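Local coordinates for cyclic nucleotide-binding protein (Brucella abortus biovar 1, PDB 5D1I) that is of unknown function but adopts a cyclic nucleotide-binding beta-barrel fold and may belong to a family of DNA-binding transcription factors, at residues 16-21 and 114-119; 22-27 and 93-98; 33-38 and 118-123; 47-52 and 69-74. All coordinates share one frame; numbering follows the deposited sequence.

Interaction 1: residues 16-21 and 114-119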
loop_
_atom_site.group_PDB
_atom_site.type_symbol
_atom_site.label_atom_id
_atom_site.label_comp_id
_atom_site.label_asym_id
_atom_site.label_seq_id
_atom_site.Cartn_x
_atom_site.Cartn_y
_atom_site.Cartn_z
ATOM N N ARG A 16 4.217 -11.312 4.703
ATOM C CA ARG A 16 4.508 -10.080 5.431
ATOM C C ARG A 16 4.408 -8.867 4.514
ATOM O O ARG A 16 3.812 -7.854 4.878
ATOM C CB ARG A 16 5.899 -10.126 6.071
ATOM C CG ARG A 16 6.158 -8.950 7.005
ATOM C CD ARG A 16 7.642 -8.701 7.236
ATOM N NE ARG A 16 8.364 -8.457 5.989
ATOM C CZ ARG A 16 8.368 -7.300 5.332
ATOM N NH1 ARG A 16 7.677 -6.261 5.789
ATOM N NH2 ARG A 16 9.059 -7.183 4.207
ATOM N N ILE A 17 4.988 -8.982 3.324
ATOM C CA ILE A 17 4.979 -7.883 2.362
ATOM C C ILE A 17 3.556 -7.544 1.929
ATOM O O ILE A 17 3.158 -6.378 1.934
ATOM C CB ILE A 17 5.823 -8.216 1.111
ATOM C CG1 ILE A 17 7.310 -8.242 1.459
ATOM C CG2 ILE A 17 5.580 -7.196 0.018
ATOM C CD1 ILE A 17 8.203 -8.497 0.266
ATOM N N LEU A 18 2.789 -8.567 1.568
ATOM C CA LEU A 18 1.413 -8.369 1.123
ATOM C C LEU A 18 0.557 -7.755 2.223
ATOM O O LEU A 18 -0.397 -7.032 1.946
ATOM C CB LEU A 18 0.800 -9.692 0.662
ATOM C CG LEU A 18 1.368 -10.291 -0.627
ATOM C CD1 LEU A 18 0.820 -11.685 -0.839
ATOM C CD2 LEU A 18 1.049 -9.411 -1.824
ATOM N N GLY A 19 0.910 -8.043 3.472
ATOM C CA GLY A 19 0.164 -7.546 4.616
ATOM C C GLY A 19 0.331 -6.059 4.881
ATOM O O GLY A 19 -0.397 -5.490 5.688
ATOM N N THR A 20 1.288 -5.426 4.212
ATOM C CA THR A 20 1.491 -3.987 4.361
ATOM C C THR A 20 0.673 -3.196 3.342
ATOM O O THR A 20 0.505 -1.980 3.468
ATOM C CB THR A 20 2.971 -3.603 4.203
ATOM O OG1 THR A 20 3.419 -3.954 2.886
ATOM C CG2 THR A 20 3.825 -4.317 5.241
ATOM N N VAL A 21 0.173 -3.888 2.327
ATOM C CA VAL A 21 -0.579 -3.244 1.255
ATOM C C VAL A 21 -1.941 -2.773 1.757
ATOM O O VAL A 21 -2.664 -3.529 2.393
ATOM C CB VAL A 21 -0.757 -4.202 0.066
ATOM C CG1 VAL A 21 -1.616 -3.578 -1.011
ATOM C CG2 VAL A 21 0.599 -4.588 -0.494
ATOM N N ILE A 114 5.708 -9.553 -7.255
ATOM C CA ILE A 114 4.555 -10.412 -7.059
ATOM C C ILE A 114 3.396 -9.845 -7.868
ATOM O O ILE A 114 3.027 -8.687 -7.683
ATOM C CB ILE A 114 4.170 -10.494 -5.571
ATOM C CG1 ILE A 114 5.179 -11.350 -4.806
ATOM C CG2 ILE A 114 2.768 -11.034 -5.411
ATOM C CD1 ILE A 114 5.003 -11.294 -3.305
ATOM N N ARG A 115 2.836 -10.638 -8.777
ATOM C CA ARG A 115 1.714 -10.166 -9.580
ATOM C C ARG A 115 0.387 -10.680 -9.043
ATOM O O ARG A 115 0.172 -11.886 -8.936
ATOM C CB ARG A 115 1.865 -10.584 -11.042
ATOM C CG ARG A 115 0.795 -9.992 -11.949
ATOM C CD ARG A 115 0.851 -10.583 -13.357
ATOM N NE ARG A 115 0.275 -11.921 -13.406
ATOM C CZ ARG A 115 -0.984 -12.181 -13.746
ATOM N NH1 ARG A 115 -1.802 -11.191 -14.082
ATOM N NH2 ARG A 115 -1.427 -13.431 -13.757
ATOM N N ILE A 116 -0.502 -9.754 -8.710
ATOM C CA ILE A 116 -1.824 -10.106 -8.221
ATOM C C ILE A 116 -2.851 -9.781 -9.284
ATOM O O ILE A 116 -3.064 -8.614 -9.604
ATOM C CB ILE A 116 -2.188 -9.349 -6.927
ATOM C CG1 ILE A 116 -1.085 -9.491 -5.882
ATOM C CG2 ILE A 116 -3.522 -9.848 -6.378
ATOM C CD1 ILE A 116 -0.962 -10.878 -5.327
ATOM N N SER A 117 -3.479 -10.807 -9.845
ATOM C CA SER A 117 -4.541 -10.574 -10.810
ATOM C C SER A 117 -5.811 -10.116 -10.108
ATOM O O SER A 117 -6.042 -10.422 -8.935
ATOM C CB SER A 117 -4.821 -11.835 -11.624
ATOM O OG SER A 117 -5.342 -12.856 -10.794
ATOM N N ARG A 118 -6.635 -9.377 -10.836
ATOM C CA ARG A 118 -7.940 -8.992 -10.332
ATOM C C ARG A 118 -8.750 -10.238 -9.965
ATOM O O ARG A 118 -9.394 -10.283 -8.914
ATOM C CB ARG A 118 -8.674 -8.146 -11.373
ATOM C CG ARG A 118 -9.952 -7.510 -10.884
ATOM C CD ARG A 118 -10.217 -6.206 -11.617
ATOM N NE ARG A 118 -10.045 -6.334 -13.060
ATOM C CZ ARG A 118 -9.835 -5.308 -13.880
ATOM N NH1 ARG A 118 -9.758 -4.073 -13.398
ATOM N NH2 ARG A 118 -9.697 -5.517 -15.181
ATOM N N SER A 119 -8.687 -11.258 -10.815
ATOM C CA SER A 119 -9.467 -12.479 -10.603
ATOM C C SER A 119 -9.100 -13.205 -9.303
ATOM O O SER A 119 -9.980 -13.707 -8.602
ATOM C CB SER A 119 -9.305 -13.429 -11.791
ATOM O OG SER A 119 -8.009 -13.996 -11.819
#

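Interaction 2: residues 22-27 and 93-98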
loop_
_atom_site.group_PDB
_atom_site.type_symbol
_atom_site.label_atom_id
_atom_site.label_comp_id
_atom_site.label_asym_id
_atom_site.label_seq_id
_atom_site.Cartn_x
_atom_site.Cartn_y
_atom_site.Cartn_z
ATOM N N GLY A 22 -2.276 -1.515 1.480
ATOM C CA GLY A 22 -3.513 -0.919 1.960
ATOM C C GLY A 22 -4.766 -1.719 1.656
ATOM O O GLY A 22 -5.637 -1.883 2.514
ATOM N N LEU A 23 -4.855 -2.233 0.437
ATOM C CA LEU A 23 -6.035 -2.983 0.022
ATOM C C LEU A 23 -6.155 -4.320 0.758
ATOM O O LEU A 23 -7.253 -4.850 0.905
ATOM C CB LEU A 23 -6.003 -3.212 -1.490
ATOM C CG LEU A 23 -7.308 -3.613 -2.175
ATOM C CD1 LEU A 23 -8.408 -2.617 -1.846
ATOM C CD2 LEU A 23 -7.098 -3.704 -3.683
ATOM N N PHE A 24 -5.029 -4.858 1.224
ATOM C CA PHE A 24 -5.021 -6.168 1.878
ATOM C C PHE A 24 -4.946 -6.030 3.393
ATOM O O PHE A 24 -4.794 -7.027 4.102
ATOM C CB PHE A 24 -3.843 -7.021 1.382
ATOM C CG PHE A 24 -3.712 -7.067 -0.115
ATOM C CD1 PHE A 24 -4.835 -7.041 -0.925
ATOM C CD2 PHE A 24 -2.465 -7.127 -0.712
ATOM C CE1 PHE A 24 -4.717 -7.073 -2.302
ATOM C CE2 PHE A 24 -2.342 -7.163 -2.088
ATOM C CZ PHE A 24 -3.469 -7.137 -2.883
ATOM N N GLU A 25 -5.066 -4.791 3.873
ATOM C CA GLU A 25 -4.934 -4.452 5.294
ATOM C C GLU A 25 -5.716 -5.349 6.251
ATOM O O GLU A 25 -5.176 -5.816 7.252
ATOM C CB GLU A 25 -5.373 -3.001 5.534
ATOM C CG GLU A 25 -5.493 -2.637 7.017
ATOM C CD GLU A 25 -6.409 -1.446 7.279
ATOM O OE1 GLU A 25 -7.025 -0.920 6.322
ATOM O OE2 GLU A 25 -6.517 -1.041 8.456
ATOM N N SER A 26 -6.988 -5.575 5.953
ATOM C CA SER A 26 -7.863 -6.275 6.887
ATOM C C SER A 26 -7.885 -7.790 6.682
ATOM O O SER A 26 -8.663 -8.492 7.329
ATOM C CB SER A 26 -9.286 -5.728 6.780
ATOM O OG SER A 26 -9.787 -5.892 5.467
ATOM N N PHE A 27 -7.036 -8.290 5.790
ATOM C CA PHE A 27 -6.993 -9.722 5.501
ATOM C C PHE A 27 -6.492 -10.526 6.699
ATOM O O PHE A 27 -5.555 -10.121 7.389
ATOM C CB PHE A 27 -6.093 -10.016 4.294
ATOM C CG PHE A 27 -6.732 -9.742 2.957
ATOM C CD1 PHE A 27 -7.803 -8.870 2.836
ATOM C CD2 PHE A 27 -6.256 -10.370 1.814
ATOM C CE1 PHE A 27 -8.380 -8.624 1.601
ATOM C CE2 PHE A 27 -6.829 -10.130 0.578
ATOM C CZ PHE A 27 -7.892 -9.257 0.472
HETATM N N MSE A 93 -5.171 0.052 -7.756
HETATM C CA MSE A 93 -6.532 0.447 -8.105
HETATM C C MSE A 93 -7.138 -0.447 -9.186
HETATM O O MSE A 93 -8.360 -0.534 -9.321
HETATM C CB MSE A 93 -6.563 1.907 -8.562
HETATM C CG MSE A 93 -6.303 2.915 -7.456
HETATM SE SE MSE A 93 -7.506 2.685 -5.937
HETATM C CE MSE A 93 -6.246 1.924 -4.661
ATOM N N ALA A 94 -6.285 -1.105 -9.963
ATOM C CA ALA A 94 -6.765 -1.993 -11.018
ATOM C C ALA A 94 -7.542 -3.168 -10.435
ATOM O O ALA A 94 -8.367 -3.766 -11.115
ATOM C CB ALA A 94 -5.609 -2.495 -11.864
ATOM N N LEU A 95 -7.280 -3.482 -9.170
ATOM C CA LEU A 95 -7.909 -4.620 -8.510
ATOM C C LEU A 95 -9.364 -4.349 -8.158
ATOM O O LEU A 95 -10.140 -5.283 -7.943
ATOM C CB LEU A 95 -7.139 -4.995 -7.239
ATOM C CG LEU A 95 -5.695 -5.476 -7.399
ATOM C CD1 LEU A 95 -5.095 -5.804 -6.043
ATOM C CD2 LEU A 95 -5.622 -6.677 -8.319
ATOM N N ILE A 96 -9.738 -3.072 -8.090
ATOM C CA ILE A 96 -11.075 -2.710 -7.622
ATOM C C ILE A 96 -11.817 -1.741 -8.535
ATOM O O ILE A 96 -12.944 -1.354 -8.235
ATOM C CB ILE A 96 -11.016 -2.083 -6.216
ATOM C CG1 ILE A 96 -10.208 -0.786 -6.241
ATOM C CG2 ILE A 96 -10.424 -3.069 -5.216
ATOM C CD1 ILE A 96 -10.204 -0.042 -4.922
ATOM N N ALA A 97 -11.194 -1.345 -9.640
ATOM C CA ALA A 97 -11.825 -0.401 -10.557
ATOM C C ALA A 97 -11.260 -0.529 -11.963
ATOM O O ALA A 97 -10.184 -1.087 -12.157
ATOM C CB ALA A 97 -11.656 1.021 -10.050
ATOM N N GLN A 98 -11.994 -0.023 -12.947
ATOM C CA GLN A 98 -11.500 -0.038 -14.318
ATOM C C GLN A 98 -10.453 1.059 -14.458
ATOM O O GLN A 98 -10.750 2.237 -14.276
ATOM C CB GLN A 98 -12.644 0.148 -15.319
ATOM C CG GLN A 98 -12.259 -0.203 -16.748
ATOM C CD GLN A 98 -13.282 -1.082 -17.442
ATOM O OE1 GLN A 98 -13.911 -0.665 -18.414
ATOM N NE2 GLN A 98 -13.443 -2.311 -16.954
#

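Interaction 3: residues 33-38 and 118-123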
loop_
_atom_site.group_PDB
_atom_site.type_symbol
_atom_site.label_atom_id
_atom_site.label_comp_id
_atom_site.label_asym_id
_atom_site.label_seq_id
_atom_site.Cartn_x
_atom_site.Cartn_y
_atom_site.Cartn_z
ATOM N N ARG A 33 -2.242 -15.746 3.005
ATOM C CA ARG A 33 -1.619 -16.975 2.528
ATOM C C ARG A 33 -2.195 -17.393 1.176
ATOM O O ARG A 33 -1.449 -17.710 0.247
ATOM C CB ARG A 33 -1.809 -18.098 3.553
ATOM C CG ARG A 33 -0.979 -19.342 3.278
ATOM C CD ARG A 33 -1.074 -20.326 4.433
ATOM N NE ARG A 33 -1.063 -19.648 5.728
ATOM C CZ ARG A 33 0.036 -19.268 6.372
ATOM N NH1 ARG A 33 -0.061 -18.656 7.545
ATOM N NH2 ARG A 33 1.233 -19.497 5.847
ATOM N N LEU A 34 -3.522 -17.406 1.082
ATOM C CA LEU A 34 -4.209 -17.670 -0.180
ATOM C C LEU A 34 -3.711 -16.734 -1.269
ATOM O O LEU A 34 -3.430 -17.154 -2.393
ATOM C CB LEU A 34 -5.719 -17.505 -0.019
ATOM C CG LEU A 34 -6.549 -18.687 0.474
ATOM C CD1 LEU A 34 -8.029 -18.347 0.371
ATOM C CD2 LEU A 34 -6.226 -19.937 -0.327
ATOM N N LEU A 35 -3.609 -15.458 -0.914
ATOM C CA LEU A 35 -3.127 -14.435 -1.827
ATOM C C LEU A 35 -1.700 -14.716 -2.275
ATOM O O LEU A 35 -1.373 -14.591 -3.454
ATOM C CB LEU A 35 -3.209 -13.066 -1.158
ATOM C CG LEU A 35 -3.037 -11.846 -2.054
ATOM C CD1 LEU A 35 -4.192 -11.747 -3.038
ATOM C CD2 LEU A 35 -2.942 -10.598 -1.194
ATOM N N ALA A 36 -0.850 -15.098 -1.329
ATOM C CA ALA A 36 0.543 -15.384 -1.641
ATOM C C ALA A 36 0.651 -16.596 -2.561
ATOM O O ALA A 36 1.496 -16.629 -3.452
ATOM C CB ALA A 36 1.339 -15.607 -0.369
ATOM N N PHE A 37 -0.222 -17.579 -2.356
ATOM C CA PHE A 37 -0.253 -18.762 -3.214
ATOM C C PHE A 37 -0.838 -18.454 -4.592
ATOM O O PHE A 37 -0.388 -18.993 -5.602
ATOM C CB PHE A 37 -1.053 -19.884 -2.551
ATOM C CG PHE A 37 -0.225 -20.788 -1.680
ATOM C CD1 PHE A 37 0.112 -20.412 -0.387
ATOM C CD2 PHE A 37 0.207 -22.019 -2.149
ATOM C CE1 PHE A 37 0.868 -21.247 0.419
ATOM C CE2 PHE A 37 0.968 -22.858 -1.349
ATOM C CZ PHE A 37 1.297 -22.472 -0.063
ATOM N N GLY A 38 -1.847 -17.589 -4.628
ATOM C CA GLY A 38 -2.519 -17.265 -5.874
ATOM C C GLY A 38 -1.695 -16.328 -6.730
ATOM O O GLY A 38 -1.883 -16.242 -7.943
ATOM N N ARG A 118 -6.635 -9.377 -10.836
ATOM C CA ARG A 118 -7.940 -8.992 -10.332
ATOM C C ARG A 118 -8.750 -10.238 -9.965
ATOM O O ARG A 118 -9.394 -10.283 -8.914
ATOM C CB ARG A 118 -8.674 -8.146 -11.373
ATOM C CG ARG A 118 -9.952 -7.510 -10.884
ATOM C CD ARG A 118 -10.217 -6.206 -11.617
ATOM N NE ARG A 118 -10.045 -6.334 -13.060
ATOM C CZ ARG A 118 -9.835 -5.308 -13.880
ATOM N NH1 ARG A 118 -9.758 -4.073 -13.398
ATOM N NH2 ARG A 118 -9.697 -5.517 -15.181
ATOM N N SER A 119 -8.687 -11.258 -10.815
ATOM C CA SER A 119 -9.467 -12.479 -10.603
ATOM C C SER A 119 -9.100 -13.205 -9.303
ATOM O O SER A 119 -9.980 -13.707 -8.602
ATOM C CB SER A 119 -9.305 -13.429 -11.791
ATOM O OG SER A 119 -8.009 -13.996 -11.819
ATOM N N ILE A 120 -7.811 -13.259 -8.981
ATOM C CA ILE A 120 -7.372 -13.896 -7.744
ATOM C C ILE A 120 -7.904 -13.127 -6.549
ATOM O O ILE A 120 -8.472 -13.709 -5.626
ATOM C CB ILE A 120 -5.832 -13.995 -7.657
ATOM C CG1 ILE A 120 -5.328 -15.152 -8.516
ATOM C CG2 ILE A 120 -5.383 -14.216 -6.220
ATOM C CD1 ILE A 120 -5.777 -16.512 -8.020
ATOM N N PHE A 121 -7.721 -11.810 -6.580
ATOM C CA PHE A 121 -8.219 -10.935 -5.530
ATOM C C PHE A 121 -9.711 -11.142 -5.308
ATOM O O PHE A 121 -10.170 -11.258 -4.169
ATOM C CB PHE A 121 -7.925 -9.476 -5.881
ATOM C CG PHE A 121 -8.437 -8.491 -4.871
ATOM C CD1 PHE A 121 -7.857 -8.398 -3.618
ATOM C CD2 PHE A 121 -9.487 -7.643 -5.183
ATOM C CE1 PHE A 121 -8.323 -7.484 -2.684
ATOM C CE2 PHE A 121 -9.956 -6.726 -4.255
ATOM C CZ PHE A 121 -9.370 -6.649 -3.003
ATOM N N ARG A 122 -10.459 -11.211 -6.404
ATOM C CA ARG A 122 -11.905 -11.398 -6.341
ATOM C C ARG A 122 -12.289 -12.729 -5.692
ATOM O O ARG A 122 -13.206 -12.782 -4.869
ATOM C CB ARG A 122 -12.522 -11.318 -7.742
ATOM C CG ARG A 122 -14.049 -11.297 -7.731
ATOM C CD ARG A 122 -14.653 -11.995 -8.940
ATOM N NE ARG A 122 -14.525 -13.447 -8.860
ATOM C CZ ARG A 122 -13.878 -14.197 -9.748
ATOM N NH1 ARG A 122 -13.297 -13.638 -10.799
ATOM N NH2 ARG A 122 -13.816 -15.512 -9.586
ATOM N N ARG A 123 -11.592 -13.800 -6.071
ATOM C CA ARG A 123 -11.879 -15.140 -5.551
ATOM C C ARG A 123 -11.715 -15.207 -4.037
ATOM O O ARG A 123 -12.455 -15.908 -3.353
ATOM C CB ARG A 123 -10.972 -16.188 -6.202
ATOM C CG ARG A 123 -11.252 -16.469 -7.667
ATOM C CD ARG A 123 -10.380 -17.609 -8.178
ATOM N NE ARG A 123 -10.870 -18.917 -7.746
ATOM C CZ ARG A 123 -10.157 -20.038 -7.792
ATOM N NH1 ARG A 123 -8.907 -20.010 -8.241
ATOM N NH2 ARG A 123 -10.688 -21.184 -7.383
#

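Interaction 4: residues 47-52 and 69-74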
loop_
_atom_site.group_PDB
_atom_site.type_symbol
_atom_site.label_atom_id
_atom_site.label_comp_id
_atom_site.label_asym_id
_atom_site.label_seq_id
_atom_site.Cartn_x
_atom_site.Cartn_y
_atom_site.Cartn_z
ATOM N N GLY A 47 16.168 -3.275 -17.447
ATOM C CA GLY A 47 15.721 -2.705 -18.703
ATOM C C GLY A 47 14.373 -3.219 -19.172
ATOM O O GLY A 47 13.820 -2.701 -20.141
ATOM N N ARG A 48 13.831 -4.231 -18.499
ATOM C CA ARG A 48 12.516 -4.739 -18.879
ATOM C C ARG A 48 11.396 -3.809 -18.439
ATOM O O ARG A 48 11.367 -3.330 -17.303
ATOM C CB ARG A 48 12.251 -6.128 -18.301
ATOM C CG ARG A 48 10.823 -6.591 -18.581
ATOM C CD ARG A 48 10.531 -7.981 -18.082
ATOM N NE ARG A 48 9.204 -8.427 -18.492
ATOM C CZ ARG A 48 8.738 -9.655 -18.296
ATOM N NH1 ARG A 48 9.494 -10.562 -17.695
ATOM N NH2 ARG A 48 7.518 -9.977 -18.701
ATOM N N GLU A 49 10.461 -3.566 -19.345
ATOM C CA GLU A 49 9.273 -2.815 -18.991
ATOM C C GLU A 49 8.150 -3.750 -18.612
ATOM O O GLU A 49 7.892 -4.751 -19.286
ATOM C CB GLU A 49 8.846 -1.913 -20.134
ATOM C CG GLU A 49 9.824 -0.802 -20.395
ATOM C CD GLU A 49 9.321 0.161 -21.431
ATOM O OE1 GLU A 49 8.284 0.813 -21.183
ATOM O OE2 GLU A 49 9.963 0.261 -22.492
ATOM N N LEU A 50 7.495 -3.414 -17.510
ATOM C CA LEU A 50 6.380 -4.181 -16.991
ATOM C C LEU A 50 5.130 -3.909 -17.821
ATOM O O LEU A 50 4.371 -4.820 -18.146
ATOM C CB LEU A 50 6.147 -3.818 -15.525
ATOM C CG LEU A 50 5.686 -4.909 -14.565
ATOM C CD1 LEU A 50 6.368 -6.227 -14.885
ATOM C CD2 LEU A 50 5.984 -4.473 -13.142
ATOM N N PHE A 51 4.938 -2.643 -18.168
ATOM C CA PHE A 51 3.753 -2.212 -18.896
ATOM C C PHE A 51 3.964 -0.840 -19.520
ATOM O O PHE A 51 4.887 -0.118 -19.146
ATOM C CB PHE A 51 2.541 -2.174 -17.962
ATOM C CG PHE A 51 2.800 -1.470 -16.657
ATOM C CD1 PHE A 51 2.950 -0.093 -16.606
ATOM C CD2 PHE A 51 2.884 -2.188 -15.477
ATOM C CE1 PHE A 51 3.179 0.548 -15.412
ATOM C CE2 PHE A 51 3.116 -1.548 -14.280
ATOM C CZ PHE A 51 3.264 -0.181 -14.244
ATOM N N ARG A 52 3.094 -0.475 -20.455
ATOM C CA ARG A 52 3.159 0.848 -21.059
ATOM C C ARG A 52 2.170 1.791 -20.385
ATOM O O ARG A 52 1.081 1.383 -19.991
ATOM C CB ARG A 52 2.886 0.769 -22.565
ATOM C CG ARG A 52 2.950 2.108 -23.289
ATOM C CD ARG A 52 3.753 2.008 -24.581
ATOM N NE ARG A 52 3.895 3.302 -25.243
ATOM C CZ ARG A 52 3.498 3.558 -26.488
ATOM N NH1 ARG A 52 2.939 2.604 -27.222
ATOM N NH2 ARG A 52 3.670 4.768 -27.006
ATOM N N THR A 69 12.083 2.195 -12.074
ATOM C CA THR A 69 11.879 3.615 -12.323
ATOM C C THR A 69 10.510 3.865 -12.946
ATOM O O THR A 69 10.161 3.260 -13.963
ATOM C CB THR A 69 12.972 4.185 -13.240
ATOM O OG1 THR A 69 14.218 4.182 -12.540
ATOM C CG2 THR A 69 12.641 5.609 -13.650
ATOM N N LEU A 70 9.733 4.742 -12.316
ATOM C CA LEU A 70 8.453 5.177 -12.860
ATOM C C LEU A 70 8.672 6.409 -13.718
ATOM O O LEU A 70 9.426 7.302 -13.341
ATOM C CB LEU A 70 7.459 5.489 -11.741
ATOM C CG LEU A 70 7.217 4.405 -10.692
ATOM C CD1 LEU A 70 6.155 4.866 -9.703
ATOM C CD2 LEU A 70 6.805 3.099 -11.353
ATOM N N PHE A 71 8.014 6.471 -14.870
ATOM C CA PHE A 71 8.243 7.582 -15.783
ATOM C C PHE A 71 7.000 7.955 -16.580
ATOM O O PHE A 71 6.043 7.185 -16.658
ATOM C CB PHE A 71 9.398 7.251 -16.742
ATOM C CG PHE A 71 9.178 6.005 -17.566
ATOM C CD1 PHE A 71 8.496 6.064 -18.774
ATOM C CD2 PHE A 71 9.667 4.782 -17.142
ATOM C CE1 PHE A 71 8.300 4.922 -19.535
ATOM C CE2 PHE A 71 9.472 3.639 -17.896
ATOM C CZ PHE A 71 8.791 3.708 -19.093
ATOM N N HIS A 72 7.021 9.151 -17.160
ATOM C CA HIS A 72 5.979 9.579 -18.083
ATOM C C HIS A 72 6.540 9.629 -19.494
ATOM O O HIS A 72 7.685 10.027 -19.690
ATOM C CB HIS A 72 5.418 10.948 -17.690
ATOM C CG HIS A 72 4.475 10.904 -16.528
ATOM N ND1 HIS A 72 3.362 10.093 -16.506
ATOM C CD2 HIS A 72 4.476 11.574 -15.352
ATOM C CE1 HIS A 72 2.719 10.261 -15.364
ATOM N NE2 HIS A 72 3.375 11.154 -14.644
ATOM N N GLU A 73 5.738 9.222 -20.471
ATOM C CA GLU A 73 6.160 9.285 -21.864
ATOM C C GLU A 73 5.989 10.710 -22.389
ATOM O O GLU A 73 4.867 11.171 -22.598
ATOM C CB GLU A 73 5.364 8.293 -22.714
ATOM C CG GLU A 73 6.184 7.599 -23.793
ATOM C CD GLU A 73 6.970 6.411 -23.268
ATOM O OE1 GLU A 73 6.378 5.558 -22.568
ATOM O OE2 GLU A 73 8.181 6.328 -23.560
ATOM N N GLY A 74 7.104 11.403 -22.593
ATOM C CA GLY A 74 7.074 12.799 -23.000
ATOM C C GLY A 74 7.173 13.005 -24.500
ATOM O O GLY A 74 7.240 12.045 -25.266
HETATM O O HOH W 1 9.401 3.343 -22.471
#

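Interaction 1: residues 16-21 and 114-119
L18, near the end of helix 11-18, lays one methyl against the two isoleucines I114 and I116 of strand 111-117, joining an N-terminal helix to the wall of the beta barrel of this cyclic nucleotide-binding fold. The contact is buried and wholly apolar: L18 CD2 lies 4.3 Å from I114 CG2 and 4.3 Å from I116 CD1. I114 and I116 are two residues apart on the strand and face the helix together, so CD2 rests over the pair formed by a branch methyl of one and the terminal methyl of the other. In L18, CG stands beside the backbone N (chi1 -69°), which lets CD2 point at the strand while CD1 turns to helix 29-38. The touch is loose, and other side chains complete it. L35 of helix 29-38 packs on both L18 and I116, A36 also meets L18, and A39 touches both isoleucines. Further out, a type I turn runs from L18 to V21, and G19 O within it accepts a hydrogen bond from R82 of the second subunit. At the other end S117 is the N-cap of helix 118-124, its OG bonded to I120 N. Just before the turn, I17 O accepts both T20 N at 3.1 Å and T20 OG1 at 2.6 Å, the hydroxyl lying in the carbonyl plane at a C=O...O angle of 148°.

Interaction 2: residues 22-27 and 93-98
L23 meets L95 and I96 through purely apolar contacts in which its CD2 methyl does most of the work. With CG anti to the backbone N (chi1 -163°), that carbon reaches to 3.7 Å from L95 CD1 and also 3.7 Å from I96 CG2, wedged between the two side chains, while L23 and I96 run past each other in opposite senses. The aromatic part is smaller: F24 brings the CZ corner of its ring to L95 CD1 at 3.8 Å, the methyl lying at the ring edge near its plane. Polar bonds belong to the surroundings, where L23 N donates to E92 OE2. F121 of helix 118-124 covers L23, L95 and I96. In sequence, 93-98 matches part of the phosphate-binding cassette of relatives, though nucleotide binding here is not established; M93, a selenomethionine, packs on L23 of the second subunit. With methyls and a ring edge as its contents, the joint relies on shape complementarity and, on the L95 side, on burial, and imposes little directional constraint.

Interaction 3: residues 33-38 and 118-123
G38 N donates to L34 O at 2.8 Å, closing the last turn of helix 29-38 just where I120 of helix 118-124 comes to rest on G38. These are two of the helices that flank the beta barrel of the cyclic nucleotide-binding fold, one preceding strand 40-44 and the other following strand 111-117. G38 has no side chain, and the backbones approach to 6.2 Å between G38 CA and I120 CA; I120 therefore packs on main chain. With CG1 beside the backbone N (chi1 -78°), CG1 and CD1 lie along G38, while CG2, opposite the backbone N, reaches L35 and also borders G38 CA. There I120 CG2 meets L35 CD1 at 4.2 Å, the two side chains crossing at a slant. L35 reaches this far because its own CG is turned away from its backbone N (chi1 -167°). The leucine is buried and serves several neighbours: L18, F24 and I124 also touch it. On its inner side helix 118-124 presents F121 to L23, F27 and I96, so residues of 22-27 pack on both helices. The outer part of the contact is less covered and mixes methyl with carbonyl: I120 CG1 lies 3.7 Å from G38 O, and I120 CD1 lies 4.0 Å from G38 CA.

Interaction 4: residues 47-52 and 69-74
E49 reaches F71 from the far side of an intervening strand, and its side chain can be followed outward. From CB the chain sets CG beside the backbone N (chi1 -67°) and then stays extended to CD (chi2 -174°). At the tip the two oxygens part company. OE1 arrives at the ring edge, in the ring plane, with E49 OE1 to F71 CZ at 3.6 Å and the carboxylate turned 66° from the ring; OE2 forms a salt bridge with R78. The rim of an aromatic ring carries slight positive charge, which would suit an oxygen there. The setting is a four-stranded antiparallel sheet of the beta barrel, in which strand 104-107 separates 49-51 from 68-74, and its V106 touches both E49 and F71. E73 OE1 also lies in plane at the F71 edge, so two acidic groups approach one ring. A water spans them weakly, donating to E49 OE1 at 3.1 Å and to E73 OE2 at 3.4 Å. R52 extends toward E73, where R52 NE remains 4.3 Å from E73 OE1, beyond salt-bridge range but close enough that the opposite charges may attract, with the oxygen near the plane of the guanidinium.

Overall arrangement
Interactions 1, 2 and 3 form one continuous apolar cluster, whereas interaction 4 stands apart across the chain's centre, about 21 to 26 Å away between centres. Interaction 1 is buried; 2 and 3 are partly buried, as is 4, with exposed R52 and E73 at its rim. Helix 118-124 is common to interactions 1 and 3, and its F121 covers interaction 2, while L35 connects all three. Chemistry follows position: aliphatic side chains, with one phenylalanine edge in 22-27/93-98, meet where helices pack on a strand, a loop or each other, in interaction 3 partly against glycine backbone; in 47-52/69-74 two carboxylates meet a ring edge, with a weakly held water and a more distant guanidinium nearby.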